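PDB 2Y1V: CELL WALL surface anchor family protein from Streptococcus pneumoniae, which serves as the major pilin of the pneumococcal pilus, the subunit that polymerises to build the fibre's shaft. Local coordinates for residues D164-G169 against T412-V417; V226-D231 against V270-S275. One frame throughout, in Å; residues are numbered along the deposited sequence.

Contact 1: residues D164-G169 against T412-V417; sequences DKDFKG and TEPKVV. With NI (nickel (II) ion), chain D.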
ATOM      1  N   ASP A 164      -3.308  10.287   5.060  1.00 40.89           N
ATOM      2  CA  ASP A 164      -3.270  10.432   3.618  1.00 41.53           C
ATOM      3  C   ASP A 164      -1.841  10.100   3.211  1.00 40.69           C
ATOM      4  O   ASP A 164      -0.917  10.368   3.958  1.00 40.97           O
ATOM      5  CB  ASP A 164      -3.641  11.865   3.206  1.00 42.46           C
ATOM      6  CG  ASP A 164      -3.566  12.091   1.699  1.00 43.57           C
ATOM      7  OD1 ASP A 164      -3.799  11.124   0.942  1.00 44.53           O
ATOM      8  OD2 ASP A 164      -3.292  13.243   1.276  1.00 41.66           O
ATOM      9  N   LYS A 165      -1.678   9.484   2.047  1.00 41.15           N
ATOM     10  CA  LYS A 165      -0.371   9.322   1.414  1.00 39.95           C
ATOM     11  C   LYS A 165      -0.351  10.083   0.085  1.00 38.74           C
ATOM     12  O   LYS A 165      -1.338  10.090  -0.631  1.00 37.78           O
ATOM     13  CB  LYS A 165      -0.077   7.851   1.145  1.00 38.85           C
ATOM     14  CG  LYS A 165       1.243   7.621   0.416  1.00 39.09           C
ATOM     15  CD  LYS A 165       1.430   6.160   0.044  1.00 45.67           C
ATOM     16  CE  LYS A 165       2.664   5.970  -0.837  1.00 45.47           C
ATOM     17  NZ  LYS A 165       2.695   4.590  -1.394  1.00 47.74           N
ATOM     18  N   ASP A 166       0.771  10.713  -0.239  1.00 38.10           N
ATOM     19  CA  ASP A 166       0.892  11.427  -1.507  1.00 38.32           C
ATOM     20  C   ASP A 166       2.371  11.691  -1.758  1.00 38.77           C
ATOM     21  O   ASP A 166       3.213  11.331  -0.942  1.00 39.06           O
ATOM     22  CB  ASP A 166       0.116  12.739  -1.447  1.00 38.37           C
ATOM     23  CG  ASP A 166      -0.495  13.141  -2.793  1.00 38.36           C
ATOM     24  OD1 ASP A 166       0.080  12.871  -3.864  1.00 39.41           O
ATOM     25  OD2 ASP A 166      -1.572  13.760  -2.773  1.00 41.42           O
ATOM     26  N   PHE A 167       2.699  12.295  -2.888  1.00 40.06           N
ATOM     27  CA  PHE A 167       4.082  12.664  -3.131  1.00 43.24           C
ATOM     28  C   PHE A 167       4.567  13.671  -2.085  1.00 43.24           C
ATOM     29  O   PHE A 167       3.785  14.459  -1.548  1.00 41.79           O
ATOM     30  CB  PHE A 167       4.259  13.236  -4.545  1.00 44.60           C
ATOM     31  CG  PHE A 167       3.923  12.259  -5.643  1.00 48.11           C
ATOM     32  CD1 PHE A 167       4.595  11.050  -5.746  1.00 46.11           C
ATOM     33  CD2 PHE A 167       2.928  12.549  -6.566  1.00 50.65           C
ATOM     34  CE1 PHE A 167       4.293  10.158  -6.754  1.00 48.58           C
ATOM     35  CE2 PHE A 167       2.620  11.661  -7.570  1.00 47.21           C
ATOM     36  CZ  PHE A 167       3.309  10.461  -7.665  1.00 47.90           C
ATOM     37  N   LYS A 168       5.867  13.623  -1.798  1.00 44.11           N
ATOM     38  CA  LYS A 168       6.523  14.587  -0.929  1.00 45.11           C
ATOM     39  C   LYS A 168       5.913  15.981  -1.086  1.00 44.63           C
ATOM     40  O   LYS A 168       5.846  16.511  -2.186  1.00 44.57           O
ATOM     41  CB  LYS A 168       8.011  14.644  -1.272  1.00 46.77           C
ATOM     42  CG  LYS A 168       8.824  15.611  -0.402  1.00 47.32           C
ATOM     43  CD  LYS A 168      10.291  15.611  -0.813  1.00 51.93           C
ATOM     44  CE  LYS A 168      11.027  16.803  -0.218  1.00 56.98           C
ATOM     45  NZ  LYS A 168      10.381  18.066  -0.664  1.00 58.70           N
ATOM     46  N   GLY A 169       5.451  16.559   0.014  1.00 44.26           N
ATOM     47  CA  GLY A 169       4.879  17.896  -0.009  1.00 44.94           C
ATOM     48  C   GLY A 169       3.374  17.990  -0.169  1.00 47.23           C
ATOM     49  O   GLY A 169       2.774  18.952   0.279  1.00 47.53           O
ATOM     50  N   THR A 412      -5.859   6.559  -0.406  1.00 44.47           N
ATOM     51  CA  THR A 412      -5.624   6.421  -1.818  1.00 43.38           C
ATOM     52  C   THR A 412      -4.159   6.790  -2.088  1.00 43.38           C
ATOM     53  O   THR A 412      -3.529   7.523  -1.309  1.00 42.84           O
ATOM     54  CB  THR A 412      -6.572   7.340  -2.599  1.00 45.10           C
ATOM     55  OG1 THR A 412      -6.438   8.678  -2.104  1.00 41.29           O
ATOM     56  CG2 THR A 412      -8.030   6.884  -2.408  1.00 44.69           C
ATOM     57  N   GLU A 413      -3.615   6.266  -3.180  1.00 41.39           N
ATOM     58  CA  GLU A 413      -2.231   6.528  -3.559  1.00 41.55           C
ATOM     59  C   GLU A 413      -2.150   7.235  -4.915  1.00 41.37           C
ATOM     60  O   GLU A 413      -3.051   7.114  -5.736  1.00 44.06           O
ATOM     61  CB  GLU A 413      -1.442   5.210  -3.635  1.00 41.23           C
ATOM     62  CG  GLU A 413      -0.987   4.655  -2.295  1.00 35.92           C
ATOM     63  CD  GLU A 413      -2.081   3.945  -1.520  1.00 35.46           C
ATOM     64  OE1 GLU A 413      -3.073   3.474  -2.130  1.00 35.59           O
ATOM     65  OE2 GLU A 413      -1.931   3.835  -0.286  1.00 35.72           O
ATOM     66  N   PRO A 414      -1.065   7.973  -5.151  1.00 40.83           N
ATOM     67  CA  PRO A 414      -0.796   8.553  -6.475  1.00 40.12           C
ATOM     68  C   PRO A 414      -0.241   7.507  -7.455  1.00 38.96           C
ATOM     69  O   PRO A 414      -0.031   6.364  -7.060  1.00 40.24           O
ATOM     70  CB  PRO A 414       0.240   9.647  -6.170  1.00 40.24           C
ATOM     71  CG  PRO A 414       0.876   9.260  -4.869  1.00 36.81           C
ATOM     72  CD  PRO A 414      -0.198   8.539  -4.098  1.00 41.78           C
ATOM     73  N   LYS A 415      -0.044   7.869  -8.723  1.00 36.98           N
ATOM     74  CA  LYS A 415       0.509   6.931  -9.709  1.00 35.56           C
ATOM     75  C   LYS A 415       1.565   7.619 -10.565  1.00 37.11           C
ATOM     76  O   LYS A 415       1.645   8.842 -10.616  1.00 39.23           O
ATOM     77  CB  LYS A 415      -0.587   6.343 -10.616  1.00 37.90           C
ATOM     78  CG  LYS A 415      -1.882   5.873  -9.917  1.00 33.02           C
ATOM     79  CD  LYS A 415      -1.802   4.430  -9.460  1.00 38.92           C
ATOM     80  CE  LYS A 415      -3.059   3.997  -8.724  1.00 31.74           C
ATOM     81  NZ  LYS A 415      -3.038   4.155  -7.239  1.00 33.59           N
ATOM     82  N   VAL A 416       2.406   6.838 -11.220  1.00 37.26           N
ATOM     83  CA  VAL A 416       3.428   7.415 -12.072  1.00 35.38           C
ATOM     84  C   VAL A 416       3.563   6.536 -13.290  1.00 35.60           C
ATOM     85  O   VAL A 416       3.290   5.347 -13.231  1.00 37.06           O
ATOM     86  CB  VAL A 416       4.795   7.537 -11.359  1.00 37.20           C
ATOM     87  CG1 VAL A 416       4.677   8.434 -10.143  1.00 36.32           C
ATOM     88  CG2 VAL A 416       5.337   6.166 -10.983  1.00 31.27           C
ATOM     89  N   VAL A 417       4.007   7.113 -14.394  1.00 36.66           N
ATOM     90  CA  VAL A 417       3.910   6.425 -15.649  1.00 36.25           C
ATOM     91  C   VAL A 417       4.922   6.951 -16.634  1.00 37.45           C
ATOM     92  O   VAL A 417       5.182   8.146 -16.681  1.00 40.56           O
ATOM     93  CB  VAL A 417       2.467   6.587 -16.201  1.00 36.38           C
ATOM     94  CG1 VAL A 417       2.292   7.938 -16.839  1.00 36.84           C
ATOM     95  CG2 VAL A 417       2.119   5.468 -17.167  1.00 34.69           C
TER
HETATM   96 NI    NI D 800      -3.910   2.282   0.249  1.00 62.45          NI
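F167 and P414 form the close-packed part of this contact. P414 CB lies over one face of the phenyl ring, 3.8 Å from its centroid and 29° off the normal, a CH-pi contact. V416 CG1 meets F167 CZ obliquely at 3.5 Å, while K415 O sits at the ring edge, in its plane. With CG anti to its carbonyl carbon (chi1 -62°), F167 swings its ring across to the 412-417 side; D166 OD1 accepts the F167 backbone N-H at 2.9 Å. The other packed element is K165, whose extended chain puts CD 3.7 Å from E413 CG. Its NZ is covalently linked to N290 CG, an intramolecular isopeptide bond, and is hydrogen-bonded to D213. E413 bends at its second torsion and turns its carboxylate to nickel, with OE2 2.6 Å from the metal; OE2 also accepts the backbone N-H of V292. D291 OD1, D410 OD1 and P411 O also bind the nickel.

The looser side is at T412, the exposed residue of the contact, where T412 O lies 3.4 Å from K165 O, two acceptors without a bond; K180 reaches both T412 O and D164 OD1. No hydrogen bond joins the segments, although they run nearly parallel, 10° apart. Each pairs elsewhere, 164-168 with strand 191-200, and K415 and V416 with V184 and E288; the contact thus joins two separately hydrogen-bonded sheets.

Contact 2: residues V226-D231 against V270-S275; sequences VKVTVD and VKITYS
Y274 CB packs 4.0 Å from V226 CG2, and beyond it stands the one aromatic ring of this contact. The phenol is not used against 226-231: the ring makes an edge-to-face stack with F249, F221 and I196 touch the side chain, and the hydroxyl is bonded to D213. CG sits between the backbone N and carbonyl carbon (chi1 56°), which carries the ring off from V226.

The flat peptide groups do the joining. K227 pairs with T273 and T229 with K271 as antiparallel hydrogen-bonded pairs. Each pair is joined by two reciprocal N-H...O bonds, T229 N to K271 O at 2.9 Å being one of them. Between them, V228 and I272 form a non-hydrogen-bonded pair, where V228 CA approaches K271 O at 3.2 Å in a CA-H...O contact.

The face with V228, V230, V270 and I272 is apolar and buried: V228 CG1 touches I272 CG1 at 3.6 Å and V270 CG1 at 4.1 Å. At its end the partly exposed V226 puts CG1 beside I272 CG2. The other face is more exposed, with T229 OG1 3.7 Å from K271 CB and T273 OG1 3.9 Å from K227 CB, while both lysine ends lead away.

Strand 268-278 is an interior strand, between 191-200 and 219-230; the latter pairs in turn with 233-234, while L251 of strand 248-253 packs on V226 and V228.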
ATOM      1  N   VAL A 226      13.794   5.487   4.925  1.00 43.87           N
ATOM      2  CA  VAL A 226      12.617   5.712   5.774  1.00 43.61           C
ATOM      3  C   VAL A 226      12.934   6.548   7.008  1.00 43.97           C
ATOM      4  O   VAL A 226      13.830   6.211   7.768  1.00 45.52           O
ATOM      5  CB  VAL A 226      11.945   4.374   6.226  1.00 43.10           C
ATOM      6  CG1 VAL A 226      10.650   4.657   6.936  1.00 37.61           C
ATOM      7  CG2 VAL A 226      11.685   3.486   5.036  1.00 40.66           C
ATOM      8  N   LYS A 227      12.185   7.628   7.201  1.00 44.80           N
ATOM      9  CA  LYS A 227      12.327   8.479   8.367  1.00 46.10           C
ATOM     10  C   LYS A 227      10.955   8.771   8.967  1.00 46.23           C
ATOM     11  O   LYS A 227      10.004   9.039   8.236  1.00 49.47           O
ATOM     12  CB  LYS A 227      13.006   9.790   7.975  1.00 47.86           C
ATOM     13  CG  LYS A 227      13.328  10.682   9.148  1.00 51.14           C
ATOM     14  CD  LYS A 227      13.653  12.106   8.691  1.00 60.76           C
ATOM     15  CE  LYS A 227      14.470  12.859   9.740  1.00 61.76           C
ATOM     16  NZ  LYS A 227      14.690  14.281   9.339  1.00 71.57           N
ATOM     17  N   VAL A 228      10.854   8.737  10.294  1.00 44.42           N
ATOM     18  CA  VAL A 228       9.573   8.881  10.970  1.00 43.79           C
ATOM     19  C   VAL A 228       9.683   9.940  12.038  1.00 44.09           C
ATOM     20  O   VAL A 228      10.566   9.856  12.874  1.00 44.56           O
ATOM     21  CB  VAL A 228       9.196   7.593  11.722  1.00 42.87           C
ATOM     22  CG1 VAL A 228       7.718   7.586  12.069  1.00 41.49           C
ATOM     23  CG2 VAL A 228       9.578   6.376  10.926  1.00 44.32           C
ATOM     24  N   THR A 229       8.774  10.910  12.037  1.00 44.46           N
ATOM     25  CA  THR A 229       8.738  11.916  13.092  1.00 47.28           C
ATOM     26  C   THR A 229       7.365  11.976  13.741  1.00 49.47           C
ATOM     27  O   THR A 229       6.354  11.582  13.130  1.00 51.36           O
ATOM     28  CB  THR A 229       9.109  13.355  12.588  1.00 47.18           C
ATOM     29  OG1 THR A 229       8.103  13.837  11.687  1.00 45.75           O
ATOM     30  CG2 THR A 229      10.467  13.364  11.893  1.00 44.20           C
ATOM     31  N   VAL A 230       7.349  12.463  14.983  1.00 49.34           N
ATOM     32  CA  VAL A 230       6.129  12.697  15.756  1.00 49.92           C
ATOM     33  C   VAL A 230       6.139  14.146  16.195  1.00 50.18           C
ATOM     34  O   VAL A 230       6.956  14.535  17.024  1.00 51.54           O
ATOM     35  CB  VAL A 230       6.095  11.829  17.019  1.00 49.51           C
ATOM     36  CG1 VAL A 230       4.917  12.205  17.888  1.00 47.28           C
ATOM     37  CG2 VAL A 230       6.056  10.355  16.645  1.00 53.49           C
ATOM     38  N   ASP A 231       5.226  14.942  15.649  1.00 50.05           N
ATOM     39  CA  ASP A 231       5.309  16.389  15.800  1.00 51.40           C
ATOM     40  C   ASP A 231       6.714  16.886  15.430  1.00 49.98           C
ATOM     41  O   ASP A 231       7.360  17.567  16.212  1.00 51.07           O
ATOM     42  CB  ASP A 231       4.919  16.834  17.223  1.00 52.39           C
ATOM     43  CG  ASP A 231       3.406  16.727  17.484  1.00 56.17           C
ATOM     44  OD1 ASP A 231       2.647  16.495  16.520  1.00 54.66           O
ATOM     45  OD2 ASP A 231       2.974  16.879  18.650  1.00 58.36           O
ATOM     46  N   VAL A 270       1.973  12.155  12.944  1.00 40.77           N
ATOM     47  CA  VAL A 270       3.051  11.269  12.569  1.00 38.11           C
ATOM     48  C   VAL A 270       3.403  11.420  11.097  1.00 40.08           C
ATOM     49  O   VAL A 270       2.534  11.345  10.238  1.00 39.62           O
ATOM     50  CB  VAL A 270       2.698   9.814  12.849  1.00 37.36           C
ATOM     51  CG1 VAL A 270       3.902   8.953  12.610  1.00 28.31           C
ATOM     52  CG2 VAL A 270       2.186   9.667  14.277  1.00 32.93           C
ATOM     53  N   LYS A 271       4.681  11.646  10.803  1.00 41.65           N
ATOM     54  CA  LYS A 271       5.102  11.723   9.408  1.00 43.01           C
ATOM     55  C   LYS A 271       6.149  10.685   9.030  1.00 42.47           C
ATOM     56  O   LYS A 271       7.176  10.557   9.695  1.00 45.49           O
ATOM     57  CB  LYS A 271       5.594  13.127   9.073  1.00 43.02           C
ATOM     58  CG  LYS A 271       5.882  13.333   7.602  1.00 46.64           C
ATOM     59  CD  LYS A 271       6.102  14.801   7.292  1.00 51.77           C
ATOM     60  CE  LYS A 271       6.607  15.002   5.876  1.00 52.21           C
ATOM     61  NZ  LYS A 271       7.362  16.290   5.816  1.00 58.43           N
ATOM     62  N   ILE A 272       5.887   9.953   7.951  1.00 40.52           N
ATOM     63  CA  ILE A 272       6.824   8.958   7.432  1.00 37.30           C
ATOM     64  C   ILE A 272       7.115   9.311   5.973  1.00 38.10           C
ATOM     65  O   ILE A 272       6.211   9.438   5.145  1.00 40.10           O
ATOM     66  CB  ILE A 272       6.241   7.515   7.558  1.00 39.81           C
ATOM     67  CG1 ILE A 272       5.846   7.220   9.010  1.00 34.65           C
ATOM     68  CG2 ILE A 272       7.235   6.464   7.081  1.00 33.19           C
ATOM     69  CD1 ILE A 272       4.718   6.293   9.152  1.00 36.50           C
ATOM     70  N   THR A 273       8.388   9.482   5.664  1.00 36.03           N
ATOM     71  CA  THR A 273       8.803   9.861   4.341  1.00 34.70           C
ATOM     72  C   THR A 273       9.746   8.794   3.880  1.00 36.29           C
ATOM     73  O   THR A 273      10.349   8.114   4.701  1.00 36.87           O
ATOM     74  CB  THR A 273       9.572  11.217   4.333  1.00 37.09           C
ATOM     75  OG1 THR A 273      10.780  11.107   5.107  1.00 32.96           O
ATOM     76  CG2 THR A 273       8.710  12.341   4.879  1.00 26.97           C
ATOM     77  N   TYR A 274       9.870   8.656   2.563  1.00 38.00           N
ATOM     78  CA  TYR A 274      10.715   7.643   1.950  1.00 37.32           C
ATOM     79  C   TYR A 274      10.609   7.744   0.440  1.00 36.32           C
ATOM     80  O   TYR A 274       9.777   8.481  -0.082  1.00 37.13           O
ATOM     81  CB  TYR A 274      10.306   6.246   2.420  1.00 38.50           C
ATOM     82  CG  TYR A 274       8.865   5.901   2.166  1.00 39.64           C
ATOM     83  CD1 TYR A 274       7.886   6.253   3.073  1.00 39.54           C
ATOM     84  CD2 TYR A 274       8.481   5.212   1.022  1.00 41.68           C
ATOM     85  CE1 TYR A 274       6.566   5.945   2.849  1.00 42.01           C
ATOM     86  CE2 TYR A 274       7.155   4.906   0.786  1.00 36.72           C
ATOM     87  CZ  TYR A 274       6.203   5.265   1.707  1.00 44.40           C
ATOM     88  OH  TYR A 274       4.862   4.955   1.503  1.00 47.86           O
ATOM     89  N   SER A 275      11.446   7.003  -0.274  1.00 35.81           N
ATOM     90  CA  SER A 275      11.416   7.079  -1.729  1.00 34.92           C
ATOM     91  C   SER A 275      11.536   5.728  -2.412  1.00 34.38           C
ATOM     92  O   SER A 275      11.848   4.714  -1.793  1.00 31.34           O
ATOM     93  CB  SER A 275      12.527   7.992  -2.237  1.00 35.42           C
ATOM     94  OG  SER A 275      13.760   7.297  -2.205  1.00 38.72           O
TER

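How the contacts relate
Contacts 1 and 2 have centres about 15 Å apart yet meet directly: K165 CE of contact 1 packs 3.4 Å from Y274 OH of contact 2. D213 OD2 is hydrogen-bonded to both K165 NZ and Y274 OH, so the tyrosine lines the surroundings of the K165-N290 isopeptide bond, an arrangement consistent with the acidic residue found beside isopeptide bonds in related pilins. Strand 191-200 connects them within one sheet, pairing with 164-168 on one side and with 268-278 on the other. Nickel belongs to contact 1 through E413; the side chain of Y274 is about 9 Å from this bound nickel at its nearest atom. Contact 2 is local, within a single Cna-B-like domain, whereas contact 1 joins segments 243 residues apart.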